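Local coordinates for protein hemolysin (Enterococcus faecalis, PDB 2R2Z) that is of uncertain function but belongs to a membrane protein named a hemolysin, may bind flavin adenine dinucleotide, and is represented by its transporter-associated domain, crystallised with zinc, at residues Y18-R23 with L85-Y90; T44-L49 with T80-L85. One frame throughout, in Å; residues are numbered along the deposited sequence. Where two conformers were deposited one is given.

Both contacts use strand 81-89 and share L85, but they use it differently. Interaction 1 joins residues 18-23 to residues 85-90 edge to edge within the antiparallel sheet. It is partly buried and held mainly by backbone hydrogen bonds, with apolar side chains on one face and, on the other, L19 beside R86, whose charge is met by acidic residues outside the two segments. Interaction 2 lays helix 45-53 across residues 80-85, is more deeply buried and has no hydrogen bond between its segments. L85 sits in the sheet ladder and sends its side chain under the helix. G22 ties the two together: its N probably bonds to L83 O and its O to A46 N.

Interaction 1 of 2, residues Y18-R23 with L85-Y90; sequences YLVQGR and LRVHFY
L85 O takes one hydrogen bond from residues 18-23, donated by V20 N at 2.8 Å, and a weaker CA-H...O contact from L19 CA at 3.3 Å. The reciprocal bond, L85 N to V20 O, is close to straight at 175°. Two residues along the antiparallel ladder, Y18 and V87 form the second hydrogen-bonded pair. V87 N lies 2.8 Å from Y18 O, and Y18 N returns to V87 O at 2.9 Å. Between these pairs, L19 faces R86 as a non-hydrogen-bonded pair, their side chains lying side by side with L19 CD2 4.0 Å from R86 CB.

On the face of Y18, V20, L85 and V87, V20 CG2 meets V87 CG2 at 3.7 Å. In both valines the first torsion sets CG2 beside the backbone N, where the two methyls come together. L85 CD1 rests against both V20 O and G22 CA, 3.8 Å from the latter. Farther along, the rings of Y18 and F89 have planes at 84°, and Y18 CD2 comes to the edge of the F89 ring.

F33 of helix 26-33 meets both rings. On the L19 face, R86 forms salt bridges to E17, a zinc-binding residue, and to E75. Strand 10-14 flanks residues 18-21, and strand 70-78 pairs along the other edge of residues 85-89.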
ATOM      1  N   TYR A  18       9.429  -0.080  -2.915  1.00  7.97           N
ATOM      2  CA  TYR A  18       8.682   0.619  -3.964  1.00  7.25           C
ATOM      3  C   TYR A  18       7.742   1.626  -3.327  1.00  7.64           C
ATOM      4  O   TYR A  18       7.352   1.474  -2.154  1.00  8.80           O
ATOM      5  CB  TYR A  18       7.843  -0.385  -4.794  1.00  8.79           C
ATOM      6  CG  TYR A  18       8.664  -1.467  -5.460  1.00  8.55           C
ATOM      7  CD1 TYR A  18       8.993  -1.383  -6.811  1.00  9.11           C
ATOM      8  CD2 TYR A  18       9.164  -2.535  -4.722  1.00  9.73           C
ATOM      9  CE1 TYR A  18       9.773  -2.377  -7.417  1.00  9.71           C
ATOM     10  CE2 TYR A  18       9.960  -3.503  -5.304  1.00 10.03           C
ATOM     11  CZ  TYR A  18      10.266  -3.409  -6.647  1.00  9.90           C
ATOM     12  OH  TYR A  18      11.045  -4.406  -7.197  1.00 11.90           O
ATOM     13  N   LEU A  19       7.375   2.648  -4.096  1.00  7.47           N
ATOM     14  CA  LEU A  19       6.282   3.554  -3.752  1.00  7.59           C
ATOM     15  C   LEU A  19       5.132   3.255  -4.695  1.00  8.05           C
ATOM     16  O   LEU A  19       5.320   3.146  -5.904  1.00  9.73           O
ATOM     17  CB  LEU A  19       6.717   5.022  -3.888  1.00  8.56           C
ATOM     18  CG  LEU A  19       7.870   5.432  -2.971  1.00  8.50           C
ATOM     19  CD1 LEU A  19       8.336   6.855  -3.294  1.00 10.69           C
ATOM     20  CD2 LEU A  19       7.487   5.336  -1.494  1.00 10.95           C
ATOM     21  N   VAL A  20       3.946   3.110  -4.128  1.00  8.02           N
ATOM     22  CA  VAL A  20       2.757   2.710  -4.880  1.00  8.27           C
ATOM     23  C   VAL A  20       1.674   3.758  -4.679  1.00  8.49           C
ATOM     24  O   VAL A  20       1.373   4.133  -3.540  1.00  8.94           O
ATOM     25  CB  VAL A  20       2.273   1.325  -4.405  1.00  8.54           C
ATOM     26  CG1 VAL A  20       0.860   0.988  -4.953  1.00 10.96           C
ATOM     27  CG2 VAL A  20       3.299   0.272  -4.808  1.00 10.34           C
ATOM     28  N   GLN A  21       1.106   4.260  -5.771  1.00  8.94           N
ATOM     29  CA  GLN A  21       0.003   5.196  -5.672  0.50  9.04           C
ATOM     30  C   GLN A  21      -1.223   4.504  -5.081  1.00  9.57           C
ATOM     31  O   GLN A  21      -1.548   3.366  -5.434  1.00  9.30           O
ATOM     32  CB  GLN A  21      -0.301   5.792  -7.056  0.50  9.56           C
ATOM     33  CG  GLN A  21       0.921   6.504  -7.681  0.50 10.08           C
ATOM     34  CD  GLN A  21       1.334   7.733  -6.894  0.50  9.97           C
ATOM     35  OE1 GLN A  21       0.498   8.572  -6.581  0.50 11.58           O
ATOM     36  NE2 GLN A  21       2.621   7.844  -6.568  0.50 10.87           N
ATOM     37  N   GLY A  22      -1.913   5.206  -4.188  1.00  9.45           N
ATOM     38  CA  GLY A  22      -3.131   4.691  -3.558  1.00  9.16           C
ATOM     39  C   GLY A  22      -4.181   4.222  -4.557  1.00  8.77           C
ATOM     40  O   GLY A  22      -4.944   3.287  -4.281  1.00  9.13           O
ATOM     41  N   ARG A  23      -4.241   4.884  -5.716  1.00  9.57           N
ATOM     42  CA  ARG A  23      -5.231   4.519  -6.724  1.00 10.83           C
ATOM     43  C   ARG A  23      -4.957   3.204  -7.451  1.00  9.98           C
ATOM     44  O   ARG A  23      -5.827   2.720  -8.174  1.00 10.94           O
ATOM     45  CB  ARG A  23      -5.374   5.626  -7.771  1.00 10.95           C
ATOM     46  CG  ARG A  23      -4.095   5.888  -8.560  1.00 12.44           C
ATOM     47  CD  ARG A  23      -4.337   6.770  -9.796  1.00 13.88           C
ATOM     48  NE  ARG A  23      -5.044   8.014  -9.490  1.00 18.76           N
ATOM     49  CZ  ARG A  23      -4.478   9.129  -9.054  1.00 20.29           C
ATOM     50  NH1 ARG A  23      -3.170   9.178  -8.834  1.00 20.46           N
ATOM     51  NH2 ARG A  23      -5.236  10.198  -8.826  1.00 19.61           N
ATOM     52  N   LEU A  85       1.669   4.723  -0.853  1.00  7.90           N
ATOM     53  CA  LEU A  85       2.113   3.660   0.053  1.00  8.11           C
ATOM     54  C   LEU A  85       3.577   3.381  -0.195  1.00  8.05           C
ATOM     55  O   LEU A  85       4.026   3.443  -1.330  1.00  9.33           O
ATOM     56  CB  LEU A  85       1.340   2.352  -0.239  1.00  8.53           C
ATOM     57  CG  LEU A  85      -0.137   2.267   0.131  1.00  8.35           C
ATOM     58  CD1 LEU A  85      -1.001   3.041  -0.875  1.00  9.18           C
ATOM     59  CD2 LEU A  85      -0.583   0.817   0.157  1.00  9.04           C
ATOM     60  N   ARG A  86       4.310   3.029   0.848  1.00  7.37           N
ATOM     61  CA  ARG A  86       5.612   2.421   0.674  1.00  8.51           C
ATOM     62  C   ARG A  86       5.450   0.921   0.858  1.00  8.00           C
ATOM     63  O   ARG A  86       4.715   0.479   1.736  1.00  9.31           O
ATOM     64  CB  ARG A  86       6.600   2.990   1.684  1.00  8.57           C
ATOM     65  CG  ARG A  86       8.031   2.447   1.547  1.00  9.28           C
ATOM     66  CD  ARG A  86       8.912   2.915   2.710  1.00 10.68           C
ATOM     67  NE  ARG A  86       9.037   4.378   2.818  1.00 11.46           N
ATOM     68  CZ  ARG A  86      10.122   5.080   2.509  1.00 10.53           C
ATOM     69  NH1 ARG A  86      11.200   4.504   2.002  1.00 11.08           N
ATOM     70  NH2 ARG A  86      10.115   6.379   2.705  1.00 10.54           N
ATOM     71  N   VAL A  87       6.103   0.148   0.001  1.00  7.66           N
ATOM     72  CA  VAL A  87       6.038  -1.296   0.080  1.00  8.91           C
ATOM     73  C   VAL A  87       7.434  -1.880   0.175  1.00  8.18           C
ATOM     74  O   VAL A  87       8.293  -1.557  -0.653  1.00  9.11           O
ATOM     75  CB  VAL A  87       5.358  -1.849  -1.176  1.00 10.91           C
ATOM     76  CG1 VAL A  87       5.146  -3.340  -1.051  1.00 12.94           C
ATOM     77  CG2 VAL A  87       4.054  -1.087  -1.484  1.00 13.39           C
ATOM     78  N   HIS A  88       7.672  -2.685   1.216  1.00  8.46           N
ATOM     79  CA  HIS A  88       8.890  -3.460   1.283  0.50  9.05           C
ATOM     80  C   HIS A  88       8.589  -4.941   1.171  1.00  8.89           C
ATOM     81  O   HIS A  88       7.623  -5.453   1.742  1.00  9.58           O
ATOM     82  CB  HIS A  88       9.656  -3.171   2.561  0.50 10.05           C
ATOM     83  CG  HIS A  88      11.112  -3.470   2.444  0.50 11.62           C
ATOM     84  ND1 HIS A  88      11.626  -4.745   2.529  0.50 13.99           N
ATOM     85  CD2 HIS A  88      12.161  -2.656   2.207  0.50 12.42           C
ATOM     86  CE1 HIS A  88      12.934  -4.702   2.366  0.50 13.52           C
ATOM     87  NE2 HIS A  88      13.285  -3.445   2.168  0.50 13.35           N
ATOM     88  N   PHE A  89       9.418  -5.634   0.401  1.00  9.58           N
ATOM     89  CA  PHE A  89       9.330  -7.080   0.239  1.00 10.87           C
ATOM     90  C   PHE A  89      10.445  -7.775   0.996  1.00 12.64           C
ATOM     91  O   PHE A  89      11.595  -7.368   0.921  1.00 13.01           O
ATOM     92  CB  PHE A  89       9.414  -7.463  -1.244  1.00 11.30           C
ATOM     93  CG  PHE A  89       8.255  -6.978  -2.046  1.00 11.71           C
ATOM     94  CD1 PHE A  89       7.122  -7.760  -2.166  1.00 14.96           C
ATOM     95  CD2 PHE A  89       8.272  -5.746  -2.678  1.00 12.48           C
ATOM     96  CE1 PHE A  89       6.031  -7.325  -2.887  1.00 16.39           C
ATOM     97  CE2 PHE A  89       7.179  -5.302  -3.406  1.00 12.85           C
ATOM     98  CZ  PHE A  89       6.054  -6.096  -3.507  1.00 13.65           C
ATOM     99  N   TYR A  90      10.085  -8.807   1.746  1.00 15.60           N
ATOM    100  CA  TYR A  90      11.051  -9.608   2.500  1.00 19.20           C
ATOM    101  C   TYR A  90      11.131 -11.035   1.970  1.00 21.79           C
ATOM    102  O   TYR A  90      10.317 -11.454   1.146  1.00 23.00           O
ATOM    103  CB  TYR A  90      10.702  -9.601   3.985  1.00 20.45           C
ATOM    104  CG  TYR A  90      10.633  -8.213   4.544  1.00 22.05           C
ATOM    105  CD1 TYR A  90      11.783  -7.550   4.970  1.00 22.75           C
ATOM    106  CD2 TYR A  90       9.413  -7.541   4.616  1.00 22.98           C
ATOM    107  CE1 TYR A  90      11.713  -6.251   5.474  1.00 23.25           C
ATOM    108  CE2 TYR A  90       9.333  -6.259   5.111  1.00 23.76           C
ATOM    109  CZ  TYR A  90      10.478  -5.617   5.542  1.00 23.53           C
ATOM    110  OH  TYR A  90      10.381  -4.338   6.023  1.00 23.90           O
TER

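Interaction 2 of 2, residues T44-L49 with T80-L85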
ATOM      1  N   THR A  44      -8.840  -0.665  -4.330  1.00 10.03           N
ATOM      2  CA  THR A  44      -7.559   0.027  -4.471  1.00  9.49           C
ATOM      3  C   THR A  44      -6.627  -0.247  -3.304  1.00  8.91           C
ATOM      4  O   THR A  44      -7.061  -0.665  -2.225  1.00  8.97           O
ATOM      5  CB  THR A  44      -7.737   1.552  -4.593  1.00 10.61           C
ATOM      6  OG1 THR A  44      -8.184   2.070  -3.337  1.00 11.01           O
ATOM      7  CG2 THR A  44      -8.744   1.915  -5.685  1.00 12.31           C
HETATM    8  N   MSE A  45      -5.345   0.021  -3.531  1.00  8.01           N
HETATM    9  CA  MSE A  45      -4.338  -0.139  -2.485  1.00  8.55           C
HETATM   10  C   MSE A  45      -4.518   0.841  -1.344  1.00  8.86           C
HETATM   11  O   MSE A  45      -4.263   0.485  -0.199  1.00  8.48           O
HETATM   12  CB  MSE A  45      -2.921  -0.069  -3.055  1.00  8.58           C
HETATM   13  CG  MSE A  45      -2.592  -1.276  -3.953  1.00  9.13           C
HETATM   14 SE   MSE A  45      -2.702  -2.992  -3.016  0.70 10.01          SE
HETATM   15  CE  MSE A  45      -1.258  -2.723  -1.731  1.00 10.80           C
ATOM     16  N   ALA A  46      -5.001   2.045  -1.631  1.00  8.83           N
ATOM     17  CA  ALA A  46      -5.353   2.980  -0.551  1.00  9.48           C
ATOM     18  C   ALA A  46      -6.443   2.396   0.353  1.00  9.58           C
ATOM     19  O   ALA A  46      -6.345   2.426   1.585  1.00  9.95           O
ATOM     20  CB  ALA A  46      -5.820   4.322  -1.102  1.00  9.78           C
ATOM     21  N   GLY A  47      -7.504   1.876  -0.260  1.00  9.30           N
ATOM     22  CA  GLY A  47      -8.598   1.278   0.493  1.00  9.54           C
ATOM     23  C   GLY A  47      -8.102   0.071   1.261  1.00  9.10           C
ATOM     24  O   GLY A  47      -8.496  -0.150   2.406  1.00  9.21           O
ATOM     25  N   TYR A  48      -7.234  -0.724   0.640  1.00  8.73           N
ATOM     26  CA  TYR A  48      -6.684  -1.911   1.281  1.00  8.46           C
ATOM     27  C   TYR A  48      -5.963  -1.540   2.579  1.00  8.57           C
ATOM     28  O   TYR A  48      -6.244  -2.100   3.647  1.00  8.37           O
ATOM     29  CB  TYR A  48      -5.731  -2.617   0.309  1.00  8.43           C
ATOM     30  CG  TYR A  48      -5.153  -3.898   0.871  1.00  8.16           C
ATOM     31  CD1 TYR A  48      -5.775  -5.128   0.632  1.00  8.91           C
ATOM     32  CD2 TYR A  48      -4.007  -3.874   1.660  1.00  7.94           C
ATOM     33  CE1 TYR A  48      -5.249  -6.296   1.176  1.00  8.69           C
ATOM     34  CE2 TYR A  48      -3.490  -5.033   2.219  1.00  8.21           C
ATOM     35  CZ  TYR A  48      -4.104  -6.238   1.968  1.00  8.18           C
ATOM     36  OH  TYR A  48      -3.540  -7.359   2.521  1.00  8.62           O
ATOM     37  N   LEU A  49      -5.023  -0.615   2.495  1.00  8.14           N
ATOM     38  CA  LEU A  49      -4.207  -0.317   3.661  1.00  8.48           C
ATOM     39  C   LEU A  49      -5.009   0.379   4.753  1.00  8.70           C
ATOM     40  O   LEU A  49      -4.854   0.056   5.925  1.00  8.55           O
ATOM     41  CB  LEU A  49      -2.943   0.459   3.286  1.00  8.75           C
ATOM     42  CG  LEU A  49      -2.001   0.771   4.460  1.00  9.31           C
ATOM     43  CD1 LEU A  49      -1.573  -0.498   5.227  1.00  9.43           C
ATOM     44  CD2 LEU A  49      -0.758   1.512   3.994  1.00  9.41           C
ATOM     45  N   THR A  80      -7.456  13.037   4.614  1.00 11.95           N
ATOM     46  CA  THR A  80      -7.726  11.654   4.956  1.00 13.58           C
ATOM     47  C   THR A  80      -7.529  10.686   3.794  1.00 12.77           C
ATOM     48  O   THR A  80      -7.766   9.486   3.958  1.00 13.45           O
ATOM     49  CB  THR A  80      -9.126  11.482   5.533  1.00 15.03           C
ATOM     50  OG1 THR A  80     -10.092  11.922   4.582  1.00 16.34           O
ATOM     51  CG2 THR A  80      -9.286  12.273   6.821  1.00 16.19           C
ATOM     52  N   ARG A  81      -7.088  11.190   2.641  1.00 11.79           N
ATOM     53  CA  ARG A  81      -6.772  10.324   1.521  1.00 11.85           C
ATOM     54  C   ARG A  81      -5.356   9.765   1.623  1.00 10.93           C
ATOM     55  O   ARG A  81      -4.390  10.516   1.818  1.00 10.88           O
ATOM     56  CB  ARG A  81      -6.898  11.100   0.221  1.00 12.29           C
ATOM     57  CG  ARG A  81      -6.447  10.321  -0.988  1.00 12.84           C
ATOM     58  CD  ARG A  81      -6.559  11.173  -2.227  1.00 15.07           C
ATOM     59  NE  ARG A  81      -6.209  10.442  -3.438  1.00 15.74           N
ATOM     60  CZ  ARG A  81      -6.331  10.959  -4.655  1.00 16.37           C
ATOM     61  NH1 ARG A  81      -6.806  12.188  -4.810  1.00 17.97           N
ATOM     62  NH2 ARG A  81      -5.992  10.246  -5.711  1.00 17.89           N
ATOM     63  N   LEU A  82      -5.237   8.448   1.488  1.00 10.50           N
ATOM     64  CA  LEU A  82      -3.931   7.815   1.411  1.00 10.54           C
ATOM     65  C   LEU A  82      -3.418   7.917  -0.014  1.00 10.10           C
ATOM     66  O   LEU A  82      -3.897   7.221  -0.913  1.00 10.71           O
ATOM     67  CB  LEU A  82      -4.015   6.370   1.894  1.00 10.61           C
ATOM     68  CG  LEU A  82      -2.788   5.482   1.663  1.00 10.30           C
ATOM     69  CD1 LEU A  82      -1.514   6.123   2.222  1.00 10.48           C
ATOM     70  CD2 LEU A  82      -3.015   4.120   2.307  1.00 10.52           C
ATOM     71  N   LEU A  83      -2.480   8.810  -0.225  1.00  9.88           N
ATOM     72  CA  LEU A  83      -1.952   9.135  -1.550  0.50 10.42           C
ATOM     73  C   LEU A  83      -0.921   8.107  -2.040  1.00  9.66           C
ATOM     74  O   LEU A  83      -0.949   7.740  -3.180  1.00  9.49           O
ATOM     75  CB  LEU A  83      -1.299  10.522  -1.565  0.50 11.71           C
ATOM     76  CG  LEU A  83      -2.072  11.821  -1.765  0.50 12.93           C
ATOM     77  CD1 LEU A  83      -1.081  12.959  -1.977  0.50 14.41           C
ATOM     78  CD2 LEU A  83      -3.030  11.748  -2.941  0.50 13.68           C
ATOM     79  N   VAL A  84       0.035   7.805  -1.159  1.00  8.67           N
ATOM     80  CA  VAL A  84       1.171   6.967  -1.557  1.00  8.92           C
ATOM     81  C   VAL A  84       1.470   5.977  -0.450  1.00  8.38           C
ATOM     82  O   VAL A  84       1.538   6.353   0.733  1.00  9.05           O
ATOM     83  CB  VAL A  84       2.441   7.835  -1.860  1.00  9.09           C
ATOM     84  CG1 VAL A  84       3.580   6.957  -2.341  1.00 10.52           C
ATOM     85  CG2 VAL A  84       2.137   8.898  -2.929  1.00 11.18           C
ATOM     86  N   LEU A  85       1.669   4.723  -0.853  1.00  7.90           N
ATOM     87  CA  LEU A  85       2.113   3.660   0.053  1.00  8.11           C
ATOM     88  C   LEU A  85       3.577   3.381  -0.195  1.00  8.05           C
ATOM     89  O   LEU A  85       4.026   3.443  -1.330  1.00  9.33           O
ATOM     90  CB  LEU A  85       1.340   2.352  -0.239  1.00  8.53           C
ATOM     91  CG  LEU A  85      -0.137   2.267   0.131  1.00  8.35           C
ATOM     92  CD1 LEU A  85      -1.001   3.041  -0.875  1.00  9.18           C
ATOM     93  CD2 LEU A  85      -0.583   0.817   0.157  1.00  9.04           C
TER
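L49 points from the helix toward the strand and packs against both L82 and L85. Its CB lies 3.8 Å from L82 CD2 and has L85 CD2 almost as near. CG stays close to the same L82 methyl. At the tip, CD2 touches both leucines, with L85 CD2 at 3.9 Å, so one branch of L49 serves two partners. With CG anti to the backbone N (chi1 -178°), L49 extends past L85 in the opposite direction and crosses L82 at about a right angle. The side chain of L49 also touches F65 on strand 64-67.

A turn earlier, A46 allows a close approach of the backbones: its CB sits 3.5 Å from L82 O and 4.1 Å from L82 CB. L85 CD2 packs against M45 O at 3.7 Å, and the bent side chain of selenomethionine M45 brings CE to 4.1 Å from the same methyl. M45 O already accepts the helical bond from L49 N. T44 is the N-cap, its OG1 accepting from G47 N with an N-H...O angle of 165°.

The helix runs across the strand, their directions 111° apart. A classic bulge, in which L83 and V84 stand opposite the single residue E76, lies between L82 and L85, both of which point toward the helix. With no hydrogen bond between the segments, cohesion here rests on aliphatic and selenomethionine packing; the polar atoms met are of the backbone, chiefly the carbonyl oxygens of M45, A46 and L82, so the contact depends on shape and on burial of apolar surface.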